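Local coordinates for protein uridylate kinase (Archaeoglobus fulgidus, PDB 2IJ9) that probably catalyses the reversible transfer of a phosphate group from ATP to UMP, giving UDP and ADP, as a member of the amino acid kinase family, at residues V4-G9 with F132-N137; F36-G41 with H114-T119; A120-E125 with A185-R190. The protein carries 1 engineered substitution. All blocks are in the same frame, centred on the assembly; numbering follows the deposited sequence.

How the contacts relate
Contacts 1 and 2 lie in the core and contact 3 is only partly buried, further from the centre of the chain. Contact 1 pairs two strands of the central sheet through backbone hydrogen bonds, with side chains apolar on the Leu-5 face, mixed apolar and polar on the Val-4 face. Contact 2 joins the neighbouring strand 34-39 to the start of helix 117-126 by methyl groups, beside a bound sulfate. Contact 3 packs the next turns of that helix on helix 182-191 through apolar side chains, with a glutamate and an arginine near its margin but no salt bridge. Ala-120 of contact 3 touches Val-4, Ser-6 and Phe-132 of contact 1 and Val-38 of contact 2.

Contact 1 (V4-G9 with F132-N137); sequences VLSLGG and FINATN
Phe-132 and Val-4 sit side by side on two parallel neighbouring strands in the central sheet of the amino acid kinase fold, and their side chains cross obliquely, ring atom CD1 lying 3.8 Å from Val-4 CG1. The ring meets strand 4-7 with its edge: Val-4 O lies in the ring plane, and further along the same edge CE1 comes within 3.8 Å of Ser-6 CB. With CG trans to the backbone N (chi1 177°), the Phe-132 ring reaches along the neighbouring strand. Ser-6 and Asn-134 are the next pair on this face. With an alanine in place of Phe-132 the ring edge would be lost, and a gap would probably open beside Val-4 CG1 and Ser-6 CB.

The other face carries Leu-5, Leu-7, Ile-133 and Ala-135. Here Leu-5 leans across the strand boundary, its CD1 lying 3.9 Å from Ile-133 CG2 and 4.0 Å from Ala-135 CB. Between the two rows the backbones are joined in parallel register. Ile-133 N donates to Val-4 O (2.7 Å), and Ser-6 N in turn donates to Ile-133 O (2.7 Å). Past Ser-6 the strands spread: the bond from Ala-135 N to Ser-6 O is weak and bent, and the C-terminal ends lead into the predicted ATP site at Gly-9, Thr-136 and Asn-137. Gly-9 O is hydrogen-bonded to Arg-46, another predicted ATP ligand.

In the sheet, strand 34-39 flanks strand 2-7 and strand 195-199 flanks strand 131-136. Helix 117-126 packs on the face of Val-4, Ser-6 and Phe-132 through Ala-120, whereas helix 202-209 packs on the face of Leu-5, Ile-133 and Ala-135.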
# COMPACT_ATOMS: atom_id res chain seq x y z
N VAL B 4 10.17 -22.85 15.06
CA VAL B 4 10.33 -21.41 14.85
C VAL B 4 10.13 -21.15 13.36
O VAL B 4 10.87 -21.68 12.52
CB VAL B 4 11.72 -20.87 15.29
CG1 VAL B 4 11.88 -19.37 14.97
CG2 VAL B 4 11.94 -21.12 16.76
N LEU B 5 9.12 -20.34 13.03
CA LEU B 5 8.89 -19.92 11.66
C LEU B 5 9.30 -18.47 11.49
O LEU B 5 9.01 -17.62 12.34
CB LEU B 5 7.41 -20.07 11.30
CG LEU B 5 6.97 -19.58 9.92
CD1 LEU B 5 7.76 -20.31 8.87
CD2 LEU B 5 5.46 -19.78 9.73
N SER B 6 9.97 -18.19 10.38
CA SER B 6 10.37 -16.82 10.10
C SER B 6 9.66 -16.30 8.85
O SER B 6 9.87 -16.81 7.76
CB SER B 6 11.89 -16.73 9.94
OG SER B 6 12.39 -15.46 10.34
N LEU B 7 8.82 -15.28 9.02
CA LEU B 7 8.21 -14.61 7.90
C LEU B 7 8.86 -13.24 7.72
O LEU B 7 8.67 -12.35 8.53
CB LEU B 7 6.72 -14.44 8.16
CG LEU B 7 5.95 -15.74 8.35
CD1 LEU B 7 4.67 -15.44 9.08
CD2 LEU B 7 5.66 -16.36 7.00
N GLY B 8 9.64 -13.10 6.65
CA GLY B 8 10.40 -11.89 6.39
C GLY B 8 9.59 -10.75 5.79
O GLY B 8 8.34 -10.79 5.78
N GLY B 9 10.31 -9.73 5.32
CA GLY B 9 9.70 -8.58 4.64
C GLY B 9 9.42 -8.89 3.19
O GLY B 9 10.29 -9.43 2.49
N PHE B 132 13.96 -24.81 12.78
CA PHE B 132 13.89 -23.42 12.36
C PHE B 132 13.54 -23.30 10.87
O PHE B 132 14.38 -23.55 10.02
CB PHE B 132 15.22 -22.72 12.64
CG PHE B 132 15.28 -21.29 12.17
CD1 PHE B 132 14.12 -20.51 12.08
CD2 PHE B 132 16.50 -20.72 11.86
CE1 PHE B 132 14.19 -19.20 11.64
CE2 PHE B 132 16.58 -19.40 11.44
CZ PHE B 132 15.42 -18.64 11.33
N ILE B 133 12.31 -22.90 10.59
CA ILE B 133 11.84 -22.73 9.22
C ILE B 133 11.89 -21.26 8.78
O ILE B 133 11.10 -20.42 9.24
CB ILE B 133 10.43 -23.31 9.05
CG1 ILE B 133 10.40 -24.75 9.55
CG2 ILE B 133 9.97 -23.22 7.60
CD1 ILE B 133 9.05 -25.39 9.47
N ASN B 134 12.83 -20.96 7.90
CA ASN B 134 13.04 -19.60 7.43
C ASN B 134 12.33 -19.31 6.08
O ASN B 134 12.92 -19.48 5.00
CB ASN B 134 14.55 -19.30 7.35
CG ASN B 134 14.84 -17.87 7.04
OD1 ASN B 134 14.09 -16.96 7.42
ND2 ASN B 134 15.94 -17.64 6.33
N ALA B 135 11.08 -18.88 6.16
CA ALA B 135 10.25 -18.66 4.97
C ALA B 135 10.57 -17.34 4.28
O ALA B 135 10.06 -16.29 4.68
CB ALA B 135 8.80 -18.70 5.34
N THR B 136 11.40 -17.41 3.25
CA THR B 136 11.81 -16.23 2.49
C THR B 136 11.10 -16.16 1.12
O THR B 136 10.20 -16.96 0.83
CB THR B 136 13.37 -16.15 2.38
OG1 THR B 136 13.76 -15.02 1.58
CG2 THR B 136 13.97 -17.42 1.79
N ASN B 137 11.47 -15.18 0.29
CA ASN B 137 10.86 -14.99 -1.02
C ASN B 137 11.66 -15.68 -2.13
O ASN B 137 11.25 -15.68 -3.29
CB ASN B 137 10.62 -13.50 -1.33
CG ASN B 137 11.75 -12.62 -0.83
OD1 ASN B 137 12.93 -12.99 -0.89
ND2 ASN B 137 11.40 -11.44 -0.32

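Contact 2 (F36-G41 with H114-T119); sequences FVVVGG and HTTDAT. With SO4 (sulfate ion), chain D.
Gly-40 and Thr-116 bring the two backbones nearest, their CA atoms 5.9 Å apart, where strand 34-39 runs out into a glycine-containing loop and helix 117-126 begins. The place is at the C-terminal ends of the parallel strands, where the amino acid kinase fold binds its nucleotides: Gly-41 and Thr-116 are predicted to bind UMP, and Gly-42 ATP.

Before this loop the contact is made by methyl groups. Val-38 points from the strand toward the helix, and its CG1 meets Thr-119 CG2 at 3.9 Å, the two side chains crossing at a slant. The same CG1 comes 4.2 Å from Thr-116 CG2, here with the side chains running past each other in opposite directions. Thr-116 CG2 also rests against the strand backbone, 3.8 Å from Val-38 O.

Thr-116 occupies the N-cap position, but its hydroxyl makes no capping bond. With OG1 on the side of its own backbone N and CG2 turned to the strand, the residue presents a methyl to Val-38, while OG1 lies near the sulfate, 3.6 Å from sulfate O1, without a hydrogen bond to it. The ion, probably from the crystallisation liquor, may mark a phosphate position. Gly-40 has no side chain, and a CB there would collide with sulfate O1. Gly-42 N is one hydrogen-bond donor to the ion; Gly-41 N is another, reaching sulfate O2 at 2.6 Å with an N-H...O angle of 160°.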
# COMPACT_ATOMS: atom_id res chain seq x y z
N PHE B 36 6.36 -20.90 17.13
CA PHE B 36 6.72 -19.52 17.33
C PHE B 36 6.80 -18.87 15.96
O PHE B 36 7.32 -19.47 15.02
CB PHE B 36 8.07 -19.43 18.02
CG PHE B 36 8.06 -19.95 19.44
CD1 PHE B 36 8.27 -19.08 20.51
CD2 PHE B 36 7.85 -21.30 19.70
CE1 PHE B 36 8.26 -19.56 21.80
CE2 PHE B 36 7.84 -21.78 20.98
CZ PHE B 36 8.05 -20.91 22.04
N VAL B 37 6.26 -17.66 15.84
CA VAL B 37 6.34 -16.91 14.59
C VAL B 37 7.03 -15.57 14.78
O VAL B 37 6.64 -14.78 15.64
CB VAL B 37 4.95 -16.65 14.01
CG1 VAL B 37 5.09 -15.93 12.69
CG2 VAL B 37 4.19 -17.95 13.81
N VAL B 38 8.05 -15.31 13.97
CA VAL B 38 8.70 -14.00 13.96
C VAL B 38 8.46 -13.24 12.64
O VAL B 38 9.05 -13.55 11.60
CB VAL B 38 10.21 -14.14 14.19
CG1 VAL B 38 10.88 -12.76 14.28
CG2 VAL B 38 10.48 -14.98 15.42
N VAL B 39 7.60 -12.23 12.68
CA VAL B 39 7.32 -11.44 11.51
C VAL B 39 8.31 -10.27 11.36
O VAL B 39 8.89 -9.79 12.33
CB VAL B 39 5.88 -10.89 11.54
CG1 VAL B 39 4.91 -11.93 12.12
CG2 VAL B 39 5.84 -9.63 12.34
N GLY B 40 8.51 -9.82 10.13
CA GLY B 40 9.41 -8.71 9.86
C GLY B 40 8.66 -7.46 9.46
O GLY B 40 7.43 -7.46 9.36
N GLY B 41 9.40 -6.39 9.20
CA GLY B 41 8.79 -5.08 8.96
C GLY B 41 8.09 -4.86 7.63
O GLY B 41 7.16 -4.04 7.55
N HIS B 114 20.57 -6.39 14.18
CA HIS B 114 20.34 -7.32 13.07
C HIS B 114 19.00 -8.04 13.26
O HIS B 114 18.52 -8.18 14.39
CB HIS B 114 21.51 -8.30 12.90
CG HIS B 114 22.75 -7.67 12.35
ND1 HIS B 114 23.65 -6.98 13.15
CD2 HIS B 114 23.25 -7.61 11.09
CE1 HIS B 114 24.64 -6.53 12.40
NE2 HIS B 114 24.42 -6.90 11.15
N THR B 115 18.41 -8.48 12.16
CA THR B 115 16.98 -8.70 12.15
C THR B 115 16.46 -10.01 11.57
O THR B 115 17.11 -10.64 10.74
CB THR B 115 16.24 -7.53 11.45
OG1 THR B 115 17.06 -6.99 10.40
CG2 THR B 115 15.91 -6.41 12.45
N THR B 116 15.27 -10.35 12.06
CA THR B 116 14.34 -11.42 11.61
C THR B 116 14.88 -12.82 11.46
O THR B 116 14.46 -13.71 12.19
CB THR B 116 13.52 -11.02 10.39
OG1 THR B 116 13.28 -9.60 10.41
CG2 THR B 116 12.19 -11.77 10.43
N ASP B 117 15.78 -13.03 10.50
CA ASP B 117 16.50 -14.29 10.39
C ASP B 117 17.30 -14.53 11.65
O ASP B 117 17.16 -15.57 12.31
CB ASP B 117 17.45 -14.27 9.19
CG ASP B 117 16.71 -14.22 7.87
OD1 ASP B 117 15.47 -14.40 7.88
OD2 ASP B 117 17.37 -14.01 6.83
N ALA B 118 18.13 -13.55 12.01
CA ALA B 118 18.99 -13.63 13.18
C ALA B 118 18.12 -13.72 14.42
O ALA B 118 18.27 -14.63 15.23
CB ALA B 118 19.93 -12.45 13.25
N THR B 119 17.18 -12.79 14.54
CA THR B 119 16.24 -12.79 15.65
C THR B 119 15.60 -14.15 15.86
O THR B 119 15.59 -14.66 16.98
CB THR B 119 15.16 -11.75 15.42
OG1 THR B 119 15.74 -10.45 15.52
CG2 THR B 119 14.02 -11.91 16.44
S SO4 D . 12.16 -7.55 7.35
O1 SO4 D . 11.54 -8.86 7.40
O2 SO4 D . 11.92 -6.84 8.61
O3 SO4 D . 13.60 -7.73 7.17
O4 SO4 D . 11.58 -6.76 6.26

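Contact 3 (A120-E125 with A185-R190); sequences AALLAE and AKIIER
Ala-121 and Leu-122 pack against Ile-187 in an apolar helix-helix contact, partly buried, between helix 117-126 and helix 182-191. The segments run nearly parallel, 14° apart in direction, and their axes approach to 9.0 Å, a spacing consistent with the small Ala-121 at the interface.

Ile-187 carries the contact with both of its branches. CG2 sits 3.7 Å from Ala-121 CB, while CD1, at the end of the other branch, reaches Leu-122 CD2 at 3.6 Å. The isoleucine and leucine side chains run at an angle to one another. CG2 lies opposite the backbone N of Ile-187 and CG1 beside it (chi1 -64°); this rotation spreads the branches over Ala-121 and Leu-122. Deeper in, Ile-188 CG1 adds a looser touch on Ala-121 CB.

Toward solvent, Glu-125 and Arg-190 do not form a salt bridge: Glu-125 OE2 is 5.4 Å from Arg-190 NE, and the carboxylate and guanidinium planes stand 85° apart. The carboxylate lies instead against the base of the arginine, Glu-125 OE2 being 4.1 Å from Arg-190 CB.

Leu-122 also touches Phe-111, a predicted UMP ligand. Around the pair, helix 117-126 lays Ala-124 on strand 2-7 and Leu-123 on strand 34-39, while helix 182-191 meets helix 160-166 through Ala-185 and Glu-189.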
# COMPACT_ATOMS: atom_id res chain seq x y z
N ALA B 120 15.10 -14.76 14.79
CA ALA B 120 14.43 -16.05 14.90
C ALA B 120 15.41 -17.17 15.17
O ALA B 120 15.05 -18.16 15.81
CB ALA B 120 13.61 -16.34 13.67
N ALA B 121 16.64 -17.04 14.68
CA ALA B 121 17.69 -18.03 14.96
C ALA B 121 18.00 -18.01 16.45
O ALA B 121 17.96 -19.06 17.10
CB ALA B 121 18.96 -17.76 14.14
N LEU B 122 18.28 -16.82 16.98
CA LEU B 122 18.41 -16.60 18.43
C LEU B 122 17.25 -17.23 19.24
O LEU B 122 17.50 -17.96 20.19
CB LEU B 122 18.52 -15.11 18.71
CG LEU B 122 19.78 -14.46 18.13
CD1 LEU B 122 19.55 -12.98 17.83
CD2 LEU B 122 20.97 -14.64 19.03
N LEU B 123 16.01 -16.95 18.84
CA LEU B 123 14.83 -17.51 19.50
C LEU B 123 14.79 -19.02 19.50
O LEU B 123 14.47 -19.64 20.51
CB LEU B 123 13.54 -16.97 18.87
CG LEU B 123 12.26 -17.44 19.56
CD1 LEU B 123 12.27 -17.05 21.03
CD2 LEU B 123 11.00 -16.88 18.88
N ALA B 124 15.12 -19.61 18.36
CA ALA B 124 15.20 -21.06 18.23
C ALA B 124 16.15 -21.66 19.27
O ALA B 124 15.79 -22.60 20.00
CB ALA B 124 15.66 -21.43 16.82
N GLU B 125 17.35 -21.11 19.32
CA GLU B 125 18.40 -21.53 20.24
C GLU B 125 17.93 -21.39 21.69
O GLU B 125 17.94 -22.36 22.42
CB GLU B 125 19.65 -20.70 19.97
CG GLU B 125 20.87 -21.05 20.78
CD GLU B 125 21.95 -19.99 20.62
OE1 GLU B 125 21.66 -18.81 20.94
OE2 GLU B 125 23.07 -20.32 20.18
N ALA B 185 23.23 -17.51 10.30
CA ALA B 185 23.95 -18.74 9.94
C ALA B 185 24.92 -19.19 11.03
O ALA B 185 24.90 -20.35 11.44
CB ALA B 185 24.69 -18.55 8.62
N LYS B 186 25.76 -18.26 11.49
CA LYS B 186 26.64 -18.49 12.63
C LYS B 186 25.85 -19.02 13.83
O LYS B 186 26.22 -20.03 14.42
CB LYS B 186 27.37 -17.20 13.02
CG LYS B 186 28.49 -16.81 12.07
CD LYS B 186 28.72 -15.30 12.03
CE LYS B 186 29.36 -14.76 13.31
NZ LYS B 186 30.72 -15.32 13.56
N ILE B 187 24.74 -18.33 14.15
CA ILE B 187 23.84 -18.76 15.21
C ILE B 187 23.27 -20.16 14.92
O ILE B 187 23.23 -21.00 15.83
CB ILE B 187 22.71 -17.74 15.47
CG1 ILE B 187 23.31 -16.43 15.99
CG2 ILE B 187 21.72 -18.27 16.52
CD1 ILE B 187 22.44 -15.18 15.77
N ILE B 188 22.89 -20.42 13.68
CA ILE B 188 22.40 -21.76 13.32
C ILE B 188 23.47 -22.84 13.53
O ILE B 188 23.15 -23.97 13.96
CB ILE B 188 21.93 -21.85 11.87
CG1 ILE B 188 20.86 -20.80 11.60
CG2 ILE B 188 21.37 -23.24 11.59
CD1 ILE B 188 20.61 -20.55 10.13
N GLU B 189 24.72 -22.49 13.24
CA GLU B 189 25.84 -23.41 13.42
C GLU B 189 26.06 -23.75 14.89
O GLU B 189 26.18 -24.92 15.24
CB GLU B 189 27.14 -22.87 12.81
CG GLU B 189 28.26 -23.90 12.78
CD GLU B 189 29.61 -23.31 12.42
OE1 GLU B 189 29.67 -22.15 11.97
OE2 GLU B 189 30.63 -24.02 12.58
N ARG B 190 26.09 -22.72 15.73
CA ARG B 190 26.20 -22.89 17.18
C ARG B 190 25.07 -23.73 17.74
O ARG B 190 25.30 -24.66 18.51
CB ARG B 190 26.24 -21.54 17.89
CG ARG B 190 27.61 -20.89 17.90
CD ARG B 190 27.68 -19.75 18.91
NE ARG B 190 27.72 -18.44 18.27
CZ ARG B 190 28.29 -17.36 18.81
NH1 ARG B 190 28.87 -17.42 20.00
NH2 ARG B 190 28.28 -16.21 18.14